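Local atomic coordinates of uncharacterized protein (Nostoc punctiforme, PDB entry 2R3S), a protein that probably transfers a methyl group from S-adenosylmethionine to a hydroxyl oxygen of a substrate that remains to be identified. Residues I98-S103 with K142-M147; S103-N108 with P132-W137; V138-A143 with A174-F179; H244-T249 with T295-A300. All coordinates share one frame; numbering follows the deposited sequence.

Contact 1 (I98-S103 with K142-M147); sequences IEFLLS and KAMSPM
The selenium of Met144, a selenomethionine, is caught between two consecutive side chains of the segment 98-103: SE lies 4.0 Å from CD2 of Phe100 and equally 4.0 Å from CG of Leu101. This is a Met-aromatic contact of oblique geometry, with SE 5.1 Å from the centroid of the Phe100 ring and 61° off the ring normal. The Met144 chain bends twice, at chi2 (-71°) and again at chi3 (-73°), which carries CE round to the Leu101 branch, 4.2 Å from CD2 of that residue. Both Phe100 and Leu101 are crossed by it at about a right angle. In the fold, the contact joins the short helix 98-101 to the end of helix 136-143 of the methyltransferase domain. Helix 17-28 touches Ile98 and Leu102, and Phe11 of the second subunit packs on Leu101 and Met147, so the contact adjoins the dimer interface. Just before Met144 in the chain, the small Ala143 lets the backbones approach, its CB meeting CB of Glu99 at 4.0 Å and the backbone N of Phe100 at the same distance. The Phe100 ring also meets Phe140 of helix 136-143 edge-to-face.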
loop_
_atom_site.group_PDB
_atom_site.type_symbol
_atom_site.label_atom_id
_atom_site.label_comp_id
_atom_site.label_asym_id
_atom_site.label_seq_id
_atom_site.Cartn_x
_atom_site.Cartn_y
_atom_site.Cartn_z
ATOM N N ILE A 98 -10.691 -2.857 9.657
ATOM C CA ILE A 98 -9.723 -1.752 9.538
ATOM C C ILE A 98 -9.476 -1.044 10.883
ATOM O O ILE A 98 -8.466 -0.365 11.050
ATOM C CB ILE A 98 -10.119 -0.668 8.460
ATOM C CG1 ILE A 98 -11.412 0.081 8.848
ATOM C CG2 ILE A 98 -10.220 -1.279 7.059
ATOM C CD1 ILE A 98 -11.634 1.429 8.010
ATOM N N GLU A 99 -10.383 -1.189 11.840
ATOM C CA GLU A 99 -10.161 -0.591 13.163
ATOM C C GLU A 99 -8.930 -1.128 13.882
ATOM O O GLU A 99 -8.301 -0.418 14.675
ATOM C CB GLU A 99 -11.406 -0.740 14.028
ATOM C CG GLU A 99 -12.527 0.235 13.604
ATOM C CD GLU A 99 -13.850 -0.009 14.354
ATOM O OE1 GLU A 99 -13.845 -0.756 15.377
ATOM O OE2 GLU A 99 -14.897 0.535 13.899
ATOM N N PHE A 100 -8.598 -2.383 13.599
ATOM C CA PHE A 100 -7.326 -2.972 13.986
ATOM C C PHE A 100 -6.281 -2.810 12.876
ATOM O O PHE A 100 -5.205 -2.250 13.127
ATOM C CB PHE A 100 -7.495 -4.459 14.349
ATOM C CG PHE A 100 -6.187 -5.159 14.569
ATOM C CD1 PHE A 100 -5.495 -5.004 15.762
ATOM C CD2 PHE A 100 -5.628 -5.924 13.583
ATOM C CE1 PHE A 100 -4.269 -5.604 15.952
ATOM C CE2 PHE A 100 -4.395 -6.518 13.760
ATOM C CZ PHE A 100 -3.714 -6.359 14.951
ATOM N N LEU A 101 -6.602 -3.274 11.652
ATOM C CA LEU A 101 -5.592 -3.427 10.603
ATOM C C LEU A 101 -4.967 -2.107 10.168
ATOM O O LEU A 101 -3.798 -2.071 9.799
ATOM C CB LEU A 101 -6.147 -4.186 9.400
ATOM C CG LEU A 101 -6.491 -5.659 9.617
ATOM C CD1 LEU A 101 -7.235 -6.137 8.392
ATOM C CD2 LEU A 101 -5.218 -6.494 9.864
ATOM N N LEU A 102 -5.743 -1.025 10.261
ATOM C CA LEU A 102 -5.268 0.313 9.960
ATOM C C LEU A 102 -5.190 1.173 11.222
ATOM O O LEU A 102 -5.149 2.376 11.130
ATOM C CB LEU A 102 -6.156 0.998 8.878
ATOM C CG LEU A 102 -6.155 0.304 7.504
ATOM C CD1 LEU A 102 -6.838 1.136 6.458
ATOM C CD2 LEU A 102 -4.739 -0.080 7.040
ATOM N N SER A 103 -5.122 0.554 12.391
ATOM C CA SER A 103 -4.794 1.278 13.616
ATOM C C SER A 103 -3.385 1.804 13.535
ATOM O O SER A 103 -2.474 1.087 13.123
ATOM C CB SER A 103 -4.860 0.381 14.854
ATOM O OG SER A 103 -4.385 1.100 15.986
ATOM N N LYS A 142 -12.221 -6.770 19.403
ATOM C CA LYS A 142 -13.494 -6.237 18.933
ATOM C C LYS A 142 -13.631 -6.327 17.417
ATOM O O LYS A 142 -14.706 -6.634 16.909
ATOM C CB LYS A 142 -13.679 -4.768 19.363
ATOM C CG LYS A 142 -13.734 -4.518 20.873
ATOM C CD LYS A 142 -14.127 -3.059 21.167
ATOM C CE LYS A 142 -13.904 -2.630 22.612
ATOM N NZ LYS A 142 -14.502 -3.573 23.589
ATOM N N ALA A 143 -12.560 -6.030 16.695
ATOM C CA ALA A 143 -12.647 -5.781 15.251
ATOM C C ALA A 143 -12.433 -7.035 14.404
ATOM O O ALA A 143 -12.912 -7.113 13.279
ATOM C CB ALA A 143 -11.633 -4.696 14.838
HETATM N N MSE A 144 -11.683 -8.001 14.924
HETATM C CA MSE A 144 -11.216 -9.123 14.112
HETATM C C MSE A 144 -12.002 -10.413 14.378
HETATM O O MSE A 144 -11.798 -11.406 13.685
HETATM C CB MSE A 144 -9.728 -9.358 14.348
HETATM C CG MSE A 144 -8.880 -8.186 14.028
HETATM SE SE MSE A 144 -8.777 -7.851 12.109
HETATM C CE MSE A 144 -7.625 -9.369 11.645
ATOM N N SER A 145 -12.911 -10.396 15.347
ATOM C CA SER A 145 -13.668 -11.590 15.703
ATOM C C SER A 145 -14.573 -12.183 14.597
ATOM O O SER A 145 -14.737 -13.394 14.551
ATOM C CB SER A 145 -14.460 -11.354 16.984
ATOM O OG SER A 145 -15.507 -10.436 16.779
ATOM N N PRO A 146 -15.172 -11.346 13.718
ATOM C CA PRO A 146 -15.967 -11.885 12.596
ATOM C C PRO A 146 -15.272 -12.935 11.719
ATOM O O PRO A 146 -15.866 -13.964 11.420
ATOM C CB PRO A 146 -16.325 -10.628 11.781
ATOM C CG PRO A 146 -16.334 -9.526 12.821
ATOM C CD PRO A 146 -15.200 -9.869 13.730
HETATM N N MSE A 147 -14.015 -12.702 11.372
HETATM C CA MSE A 147 -13.246 -13.658 10.596
HETATM C C MSE A 147 -12.757 -14.851 11.392
HETATM O O MSE A 147 -12.228 -15.794 10.793
HETATM C CB MSE A 147 -12.034 -12.987 9.955
HETATM C CG MSE A 147 -12.422 -11.915 8.963
HETATM SE SE MSE A 147 -12.629 -10.234 9.919
HETATM C CE MSE A 147 -10.674 -10.034 10.244
#

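Contact 2 (S103-N108 with P132-W137); sequences SPMITN and PEHPVW
The backbones come nearest where Met105, in helix 104-107, faces Val136 in the first turn of helix 136-143, their CA atoms 6.3 Å apart. CG2 of Val136 touches both CB of Met105, at 3.6 Å, and CG1 of Ile106, at 3.8 Å; it lies anti to the backbone N (chi1 80° to CG1), which turns it toward helix 104-107. In the conformer of selenomethionine Met105 described here, one of two, SE reaches past Val136 to CG of Pro135 (3.7 Å) and to CE1 of His134 (3.8 Å). It meets the imidazole at its edge, near the ring plane. The same ring uses ND1 to accept from Val136 N at 3.2 Å, nearly straight (167°) and only 3° out of plane, which fixes its rotation. With alanine instead of His134, Val136 N would probably lose its capping acceptor and the selenium the ring edge beside it. Within the other segment, Ser103 OG caps Met105 N. Phe100 covers both Ile106 and Val136, and Tyr17 of the second subunit packs on Ile106. The arrangement is thus of two helix N-terminal ends meeting through apolar side chains, each with a side-chain cap on a backbone N-H, beside the dimer interface.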
loop_
_atom_site.group_PDB
_atom_site.type_symbol
_atom_site.label_atom_id
_atom_site.label_comp_id
_atom_site.label_asym_id
_atom_site.label_seq_id
_atom_site.Cartn_x
_atom_site.Cartn_y
_atom_site.Cartn_z
ATOM N N SER A 103 -5.122 0.554 12.391
ATOM C CA SER A 103 -4.794 1.278 13.616
ATOM C C SER A 103 -3.385 1.804 13.535
ATOM O O SER A 103 -2.474 1.087 13.123
ATOM C CB SER A 103 -4.860 0.381 14.854
ATOM O OG SER A 103 -4.385 1.100 15.986
ATOM N N PRO A 104 -3.179 3.064 13.930
ATOM C CA PRO A 104 -1.801 3.564 13.906
ATOM C C PRO A 104 -0.888 2.745 14.795
ATOM O O PRO A 104 0.303 2.703 14.571
ATOM C CB PRO A 104 -1.914 5.007 14.387
ATOM C CG PRO A 104 -3.322 5.204 14.862
ATOM C CD PRO A 104 -4.167 4.080 14.335
HETATM N N MSE A 105 -1.460 2.055 15.769
HETATM C CA MSE A 105 -0.723 1.179 16.665
HETATM C C MSE A 105 -0.105 0.004 15.897
HETATM O O MSE A 105 0.876 -0.579 16.322
HETATM C CB MSE A 105 -1.661 0.688 17.779
HETATM C CG MSE A 105 -2.335 1.839 18.554
HETATM SE SE MSE A 105 -3.461 1.335 20.063
HETATM C CE MSE A 105 -5.212 1.285 19.182
ATOM N N ILE A 106 -0.694 -0.331 14.755
ATOM C CA ILE A 106 -0.139 -1.341 13.837
ATOM C C ILE A 106 0.651 -0.679 12.693
ATOM O O ILE A 106 1.796 -1.036 12.459
ATOM C CB ILE A 106 -1.252 -2.252 13.280
ATOM C CG1 ILE A 106 -1.861 -3.080 14.417
ATOM C CG2 ILE A 106 -0.701 -3.181 12.201
ATOM C CD1 ILE A 106 -0.777 -3.932 15.200
ATOM N N THR A 107 0.050 0.295 12.004
ATOM C CA THR A 107 0.655 0.892 10.801
ATOM C C THR A 107 1.937 1.707 11.062
ATOM O O THR A 107 2.781 1.814 10.176
ATOM C CB THR A 107 -0.347 1.796 10.001
ATOM O OG1 THR A 107 -0.648 2.962 10.764
ATOM C CG2 THR A 107 -1.656 1.063 9.637
ATOM N N ASN A 108 2.079 2.274 12.262
ATOM C CA ASN A 108 3.299 2.976 12.660
ATOM C C ASN A 108 4.571 2.135 12.591
ATOM O O ASN A 108 5.607 2.686 12.304
ATOM C CB ASN A 108 3.212 3.527 14.075
ATOM C CG ASN A 108 2.383 4.778 14.173
ATOM O OD1 ASN A 108 1.952 5.363 13.170
ATOM N ND2 ASN A 108 2.142 5.198 15.414
ATOM N N PRO A 132 2.899 -4.558 28.118
ATOM C CA PRO A 132 1.764 -4.989 28.936
ATOM C C PRO A 132 0.476 -4.208 28.694
ATOM O O PRO A 132 0.488 -2.968 28.633
ATOM C CB PRO A 132 2.263 -4.759 30.355
ATOM C CG PRO A 132 3.709 -4.996 30.246
ATOM C CD PRO A 132 4.103 -4.372 28.952
ATOM N N GLU A 133 -0.605 -4.962 28.524
ATOM C CA GLU A 133 -1.936 -4.423 28.314
ATOM C C GLU A 133 -2.039 -3.403 27.170
ATOM O O GLU A 133 -2.793 -2.421 27.265
ATOM C CB GLU A 133 -2.444 -3.834 29.623
ATOM C CG GLU A 133 -2.331 -4.826 30.778
ATOM C CD GLU A 133 -2.921 -4.293 32.076
ATOM O OE1 GLU A 133 -2.335 -3.333 32.623
ATOM O OE2 GLU A 133 -3.953 -4.839 32.543
ATOM N N HIS A 134 -1.302 -3.637 26.082
ATOM C CA HIS A 134 -1.332 -2.727 24.951
ATOM C C HIS A 134 -2.771 -2.705 24.421
ATOM O O HIS A 134 -3.393 -3.773 24.265
ATOM C CB HIS A 134 -0.355 -3.174 23.863
ATOM C CG HIS A 134 -0.035 -2.106 22.858
ATOM N ND1 HIS A 134 -0.991 -1.541 22.043
ATOM C CD2 HIS A 134 1.134 -1.502 22.541
ATOM C CE1 HIS A 134 -0.426 -0.631 21.272
ATOM N NE2 HIS A 134 0.863 -0.580 21.561
ATOM N N PRO A 135 -3.339 -1.496 24.202
ATOM C CA PRO A 135 -4.752 -1.403 23.806
ATOM C C PRO A 135 -5.079 -1.891 22.390
ATOM O O PRO A 135 -6.247 -2.068 22.064
ATOM C CB PRO A 135 -5.052 0.089 23.949
ATOM C CG PRO A 135 -3.738 0.754 23.733
ATOM C CD PRO A 135 -2.728 -0.160 24.367
ATOM N N VAL A 136 -4.066 -2.110 21.557
ATOM C CA VAL A 136 -4.288 -2.633 20.218
ATOM C C VAL A 136 -4.971 -4.022 20.263
ATOM O O VAL A 136 -5.634 -4.403 19.309
ATOM C CB VAL A 136 -2.990 -2.613 19.352
ATOM C CG1 VAL A 136 -2.049 -3.807 19.665
ATOM C CG2 VAL A 136 -3.352 -2.523 17.872
ATOM N N TRP A 137 -4.860 -4.722 21.388
ATOM C CA TRP A 137 -5.433 -6.065 21.534
ATOM C C TRP A 137 -6.896 -6.036 21.916
ATOM O O TRP A 137 -7.626 -6.982 21.604
ATOM C CB TRP A 137 -4.561 -6.948 22.450
ATOM C CG TRP A 137 -3.167 -7.016 21.884
ATOM C CD1 TRP A 137 -2.012 -6.598 22.492
ATOM C CD2 TRP A 137 -2.780 -7.456 20.558
ATOM N NE1 TRP A 137 -0.947 -6.745 21.638
ATOM C CE2 TRP A 137 -1.386 -7.255 20.445
ATOM C CE3 TRP A 137 -3.474 -8.003 19.464
ATOM C CZ2 TRP A 137 -0.675 -7.580 19.285
ATOM C CZ3 TRP A 137 -2.760 -8.321 18.305
ATOM C CH2 TRP A 137 -1.386 -8.103 18.226
#

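Contact 3 (V138-A143 with A174-F179); sequences VQFAKA and ASHGLF
Phe140 and His176 meet rim to rim, CE1 of the phenyl ring 4.0 Å from CD2 of the imidazole and each near the plane of the other. Next to CD2 of His176 at the phenyl edge lies OG of Ser175, 3.4 Å from CD1 of Phe140. One face of the imidazole carries the carbonyl O of Ala174, offset toward the rim, while CA of Leu178 and CE2 of Phe179 stand at its edge. With CG between the backbone N and the carbonyl carbon (chi1 42°), the His176 ring is placed where ND1 accepts from Leu178 N at 3.1 Å. Leu178 N lies 15° out of the ring plane, and the bond ties the imidazole by its edge to the first turn of helix 178-186. The segment 174-179 follows strand 168-172, consistent with the cofactor-binding loop of Rossmann-like methyltransferases. A type II' turn from Ala174 to Gly177 shapes it, and Ser175 N bonds Asp196 of the adjacent strand. A bound ethanediol, probably from the crystallisation liquor, lies near Ser175 and may mark a pocket. Against this loop, helix 136-143 brings Ala141 CA within 4.3 Å of His176 CA. CB of Ala141 sits 3.6 Å from His176 N, and Ala141 O 3.5 Å from His176 CB.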
loop_
_atom_site.group_PDB
_atom_site.type_symbol
_atom_site.label_atom_id
_atom_site.label_comp_id
_atom_site.label_asym_id
_atom_site.label_seq_id
_atom_site.Cartn_x
_atom_site.Cartn_y
_atom_site.Cartn_z
ATOM N N VAL A 138 -7.353 -4.918 22.492
ATOM C CA VAL A 138 -8.786 -4.667 22.635
ATOM C C VAL A 138 -9.380 -4.406 21.255
ATOM O O VAL A 138 -10.425 -4.966 20.931
ATOM C CB VAL A 138 -9.079 -3.521 23.633
ATOM C CG1 VAL A 138 -10.615 -3.254 23.799
ATOM C CG2 VAL A 138 -8.435 -3.842 24.967
ATOM N N GLN A 139 -8.707 -3.592 20.441
ATOM C CA GLN A 139 -9.157 -3.369 19.069
ATOM C C GLN A 139 -9.162 -4.665 18.265
ATOM O O GLN A 139 -10.124 -4.926 17.544
ATOM C CB GLN A 139 -8.330 -2.296 18.344
ATOM C CG GLN A 139 -8.666 -0.876 18.749
ATOM C CD GLN A 139 -10.158 -0.599 18.703
ATOM O OE1 GLN A 139 -10.779 -0.675 17.643
ATOM N NE2 GLN A 139 -10.746 -0.318 19.872
ATOM N N PHE A 140 -8.116 -5.489 18.401
ATOM C CA PHE A 140 -8.116 -6.771 17.714
ATOM C C PHE A 140 -9.338 -7.578 18.129
ATOM O O PHE A 140 -10.071 -8.074 17.278
ATOM C CB PHE A 140 -6.856 -7.578 17.990
ATOM C CG PHE A 140 -6.776 -8.854 17.183
ATOM C CD1 PHE A 140 -7.464 -9.986 17.577
ATOM C CD2 PHE A 140 -6.043 -8.903 16.022
ATOM C CE1 PHE A 140 -7.416 -11.147 16.834
ATOM C CE2 PHE A 140 -5.981 -10.059 15.260
ATOM C CZ PHE A 140 -6.659 -11.188 15.675
ATOM N N ALA A 141 -9.541 -7.721 19.442
ATOM C CA ALA A 141 -10.626 -8.536 19.963
ATOM C C ALA A 141 -12.016 -8.077 19.486
ATOM O O ALA A 141 -12.902 -8.901 19.226
ATOM C CB ALA A 141 -10.579 -8.594 21.504
ATOM N N LYS A 142 -12.221 -6.770 19.403
ATOM C CA LYS A 142 -13.494 -6.237 18.933
ATOM C C LYS A 142 -13.631 -6.327 17.417
ATOM O O LYS A 142 -14.706 -6.634 16.909
ATOM C CB LYS A 142 -13.679 -4.768 19.363
ATOM C CG LYS A 142 -13.734 -4.518 20.873
ATOM C CD LYS A 142 -14.127 -3.059 21.167
ATOM C CE LYS A 142 -13.904 -2.630 22.612
ATOM N NZ LYS A 142 -14.502 -3.573 23.589
ATOM N N ALA A 143 -12.560 -6.030 16.695
ATOM C CA ALA A 143 -12.647 -5.781 15.251
ATOM C C ALA A 143 -12.433 -7.035 14.404
ATOM O O ALA A 143 -12.912 -7.113 13.279
ATOM C CB ALA A 143 -11.633 -4.696 14.838
ATOM N N ALA A 174 -6.687 -15.498 24.795
ATOM C CA ALA A 174 -8.071 -15.697 24.422
ATOM C C ALA A 174 -8.643 -14.585 23.506
ATOM O O ALA A 174 -9.489 -14.854 22.661
ATOM C CB ALA A 174 -8.901 -15.854 25.694
ATOM N N SER A 175 -8.166 -13.351 23.646
ATOM C CA SER A 175 -8.593 -12.271 22.757
ATOM C C SER A 175 -10.122 -12.142 22.798
ATOM O O SER A 175 -10.690 -12.003 23.877
ATOM C CB SER A 175 -8.009 -12.496 21.343
ATOM O OG SER A 175 -8.460 -11.533 20.420
ATOM N N HIS A 176 -10.780 -12.154 21.640
ATOM C CA HIS A 176 -12.247 -12.237 21.528
ATOM C C HIS A 176 -12.900 -13.439 22.216
ATOM O O HIS A 176 -14.136 -13.485 22.376
ATOM C CB HIS A 176 -12.638 -12.263 20.045
ATOM C CG HIS A 176 -11.747 -13.133 19.224
ATOM N ND1 HIS A 176 -11.877 -14.502 19.197
ATOM C CD2 HIS A 176 -10.665 -12.841 18.466
ATOM C CE1 HIS A 176 -10.923 -15.019 18.447
ATOM N NE2 HIS A 176 -10.164 -14.032 18.003
ATOM N N GLY A 177 -12.093 -14.438 22.556
ATOM C CA GLY A 177 -12.560 -15.654 23.214
ATOM C C GLY A 177 -13.269 -16.704 22.378
ATOM O O GLY A 177 -13.694 -17.725 22.906
ATOM N N LEU A 178 -13.366 -16.506 21.071
ATOM C CA LEU A 178 -14.214 -17.386 20.251
ATOM C C LEU A 178 -13.697 -18.841 20.162
ATOM O O LEU A 178 -14.494 -19.763 19.982
ATOM C CB LEU A 178 -14.436 -16.820 18.834
ATOM C CG LEU A 178 -15.172 -15.476 18.697
ATOM C CD1 LEU A 178 -15.523 -15.184 17.243
ATOM C CD2 LEU A 178 -16.421 -15.417 19.574
ATOM N N PHE A 179 -12.390 -19.057 20.263
ATOM C CA PHE A 179 -11.864 -20.445 20.185
ATOM C C PHE A 179 -12.326 -21.305 21.359
ATOM O O PHE A 179 -12.965 -22.339 21.155
ATOM C CB PHE A 179 -10.345 -20.462 19.983
ATOM C CG PHE A 179 -9.934 -19.933 18.626
ATOM C CD1 PHE A 179 -9.928 -20.775 17.513
ATOM C CD2 PHE A 179 -9.633 -18.592 18.442
ATOM C CE1 PHE A 179 -9.594 -20.298 16.247
ATOM C CE2 PHE A 179 -9.292 -18.102 17.173
ATOM C CZ PHE A 179 -9.274 -18.952 16.082
#

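Contact 4 (H244-T249 with T295-A300); sequences HFDVAT and TPNGDA
Thr295 meets His244 through its methyl group: CG2 lies 3.7 Å from CD2, at the edge of the imidazole and in its plane. The ring's ND1 is bonded to Phe241 O. With OG1 set between the backbone N and the carbonyl carbon (chi1 74°), Thr295 accepts from Gly298 N at 2.9 Å in an ST motif, and the same hydroxyl bonds Met291 O in the preceding helix. Asn297 N then reaches His244 O through a water. In one of its two conformers, the Asn297 side chain lies alongside Asp246, with Asn297 CB 3.5 Å from Asp246 CB and amide and carboxylate planes 24° apart; ND2 and OD2 are close but poorly aligned for a bond. This loop, between helices 282-294 and 303-312 of the methyltransferase domain, packs against the N-terminus of helix 247-260, where Asp246 is the N-cap. Its OD1 takes both Thr249 N (3.0 Å, 161°) and, on the syn side but well out of the carboxylate plane, Thr249 OG1 (2.6 Å). Were Asp246 replaced by alanine, Thr249 N is likely to lose its cap and the Thr249 hydroxyl to turn more freely. At Gly298, CA comes 3.4 Å from His244 O, and a side chain would collide with that oxygen and with Thr295 OG1. Gly298 O accepts a hydrogen bond from Arg54 of the second subunit, and Asp299 forms a salt bridge with Arg57 of that subunit.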
loop_
_atom_site.group_PDB
_atom_site.type_symbol
_atom_site.label_atom_id
_atom_site.label_comp_id
_atom_site.label_asym_id
_atom_site.label_seq_id
_atom_site.Cartn_x
_atom_site.Cartn_y
_atom_site.Cartn_z
ATOM N N HIS A 244 4.424 -13.928 18.001
ATOM C CA HIS A 244 4.965 -12.695 18.623
ATOM C C HIS A 244 6.318 -12.822 19.330
ATOM O O HIS A 244 6.985 -11.823 19.574
ATOM C CB HIS A 244 3.963 -12.176 19.653
ATOM C CG HIS A 244 2.653 -11.778 19.060
ATOM N ND1 HIS A 244 1.498 -12.492 19.275
ATOM C CD2 HIS A 244 2.322 -10.759 18.224
ATOM C CE1 HIS A 244 0.506 -11.919 18.610
ATOM N NE2 HIS A 244 0.981 -10.872 17.958
ATOM N N PHE A 245 6.733 -14.037 19.671
ATOM C CA PHE A 245 7.883 -14.200 20.574
ATOM C C PHE A 245 9.037 -14.942 19.917
ATOM O O PHE A 245 8.807 -15.692 18.979
ATOM C CB PHE A 245 7.395 -14.936 21.823
ATOM C CG PHE A 245 6.133 -14.346 22.401
ATOM C CD1 PHE A 245 6.167 -13.162 23.111
ATOM C CD2 PHE A 245 4.912 -14.956 22.197
ATOM C CE1 PHE A 245 4.993 -12.615 23.640
ATOM C CE2 PHE A 245 3.752 -14.417 22.694
ATOM C CZ PHE A 245 3.788 -13.243 23.424
ATOM N N ASP A 246 10.271 -14.733 20.393
ATOM C CA ASP A 246 11.388 -15.603 19.977
ATOM C C ASP A 246 11.159 -17.048 20.406
ATOM O O ASP A 246 10.247 -17.356 21.178
ATOM C CB ASP A 246 12.794 -15.082 20.383
ATOM C CG ASP A 246 12.964 -14.871 21.882
ATOM O OD1 ASP A 246 12.470 -15.682 22.679
ATOM O OD2 ASP A 246 13.611 -13.880 22.252
ATOM N N VAL A 247 11.980 -17.935 19.850
ATOM C CA VAL A 247 11.885 -19.377 20.080
ATOM C C VAL A 247 12.055 -19.816 21.559
ATOM O O VAL A 247 11.390 -20.754 22.017
ATOM C CB VAL A 247 12.931 -20.125 19.191
ATOM C CG1 VAL A 247 13.079 -21.585 19.637
ATOM C CG2 VAL A 247 12.536 -20.035 17.707
ATOM N N ALA A 248 12.979 -19.164 22.268
ATOM C CA ALA A 248 13.266 -19.466 23.666
ATOM C C ALA A 248 12.019 -19.151 24.515
ATOM O O ALA A 248 11.572 -19.963 25.332
ATOM C CB ALA A 248 14.444 -18.638 24.118
ATOM N N THR A 249 11.442 -17.981 24.265
ATOM C CA THR A 249 10.204 -17.556 24.920
ATOM C C THR A 249 9.040 -18.460 24.622
ATOM O O THR A 249 8.282 -18.772 25.536
ATOM C CB THR A 249 9.873 -16.128 24.542
ATOM O OG1 THR A 249 11.015 -15.322 24.835
ATOM C CG2 THR A 249 8.622 -15.607 25.294
ATOM N N THR A 295 6.895 -6.354 16.486
ATOM C CA THR A 295 7.358 -7.117 17.636
ATOM C C THR A 295 8.908 -7.129 17.610
ATOM O O THR A 295 9.521 -6.904 16.540
ATOM C CB THR A 295 6.837 -8.570 17.653
ATOM O OG1 THR A 295 7.527 -9.350 16.674
ATOM C CG2 THR A 295 5.322 -8.669 17.410
ATOM N N PRO A 296 9.557 -7.300 18.789
ATOM C CA PRO A 296 11.032 -7.356 18.812
ATOM C C PRO A 296 11.687 -8.597 18.190
ATOM O O PRO A 296 12.735 -8.454 17.605
ATOM C CB PRO A 296 11.380 -7.238 20.325
ATOM C CG PRO A 296 10.105 -6.669 20.967
ATOM C CD PRO A 296 8.994 -7.307 20.153
ATOM N N ASN A 297 11.108 -9.781 18.369
ATOM C CA ASN A 297 11.667 -11.063 17.958
ATOM C C ASN A 297 10.608 -12.025 17.394
ATOM O O ASN A 297 10.855 -13.230 17.346
ATOM C CB ASN A 297 12.324 -11.799 19.157
ATOM C CG ASN A 297 13.025 -10.872 20.154
ATOM O OD1 ASN A 297 14.015 -10.208 19.823
ATOM N ND2 ASN A 297 12.532 -10.864 21.406
ATOM N N GLY A 298 9.414 -11.543 17.060
ATOM C CA GLY A 298 8.359 -12.431 16.560
ATOM C C GLY A 298 8.667 -12.877 15.120
ATOM O O GLY A 298 9.516 -12.292 14.467
ATOM N N ASP A 299 7.957 -13.890 14.631
ATOM C CA ASP A 299 8.193 -14.453 13.290
ATOM C C ASP A 299 6.987 -15.279 12.904
ATOM O O ASP A 299 6.212 -15.693 13.772
ATOM C CB ASP A 299 9.439 -15.350 13.326
ATOM C CG ASP A 299 10.157 -15.489 11.968
ATOM O OD1 ASP A 299 9.646 -15.095 10.897
ATOM O OD2 ASP A 299 11.275 -16.014 12.018
ATOM N N ALA A 300 6.819 -15.524 11.606
ATOM C CA ALA A 300 5.853 -16.512 11.135
ATOM C C ALA A 300 6.649 -17.813 11.009
ATOM O O ALA A 300 7.438 -17.994 10.078
ATOM C CB ALA A 300 5.233 -16.104 9.802
HETATM O O HOH W 1 9.076 -10.599 20.282
HETATM O O HOH W 2 10.147 -12.812 22.686
#

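How the contacts relate
Contacts 1, 2 and 3 all draw on helix 136-143 and touch one another, partly through the Phe100–Phe140 ring pair and partly through Phe100 against Val136. Contact 1 is the buried one, whereas contacts 2, 3 and 4 are all partly buried. Contacts 1 and 2 are apolar, rich in selenium packing, and reach the second subunit. Contact 3 turns the same helix to a loop of the Rossmann-like domain, mixing ring edges with a hydroxyl and backbone atoms. Contact 4 lies farther out, about 17 Å from the chain centre to its own centre, and is the most polar, with bridging waters and a salt bridge and a hydrogen bond to the other subunit. Its tie to contact 2 is Trp137 meeting His244.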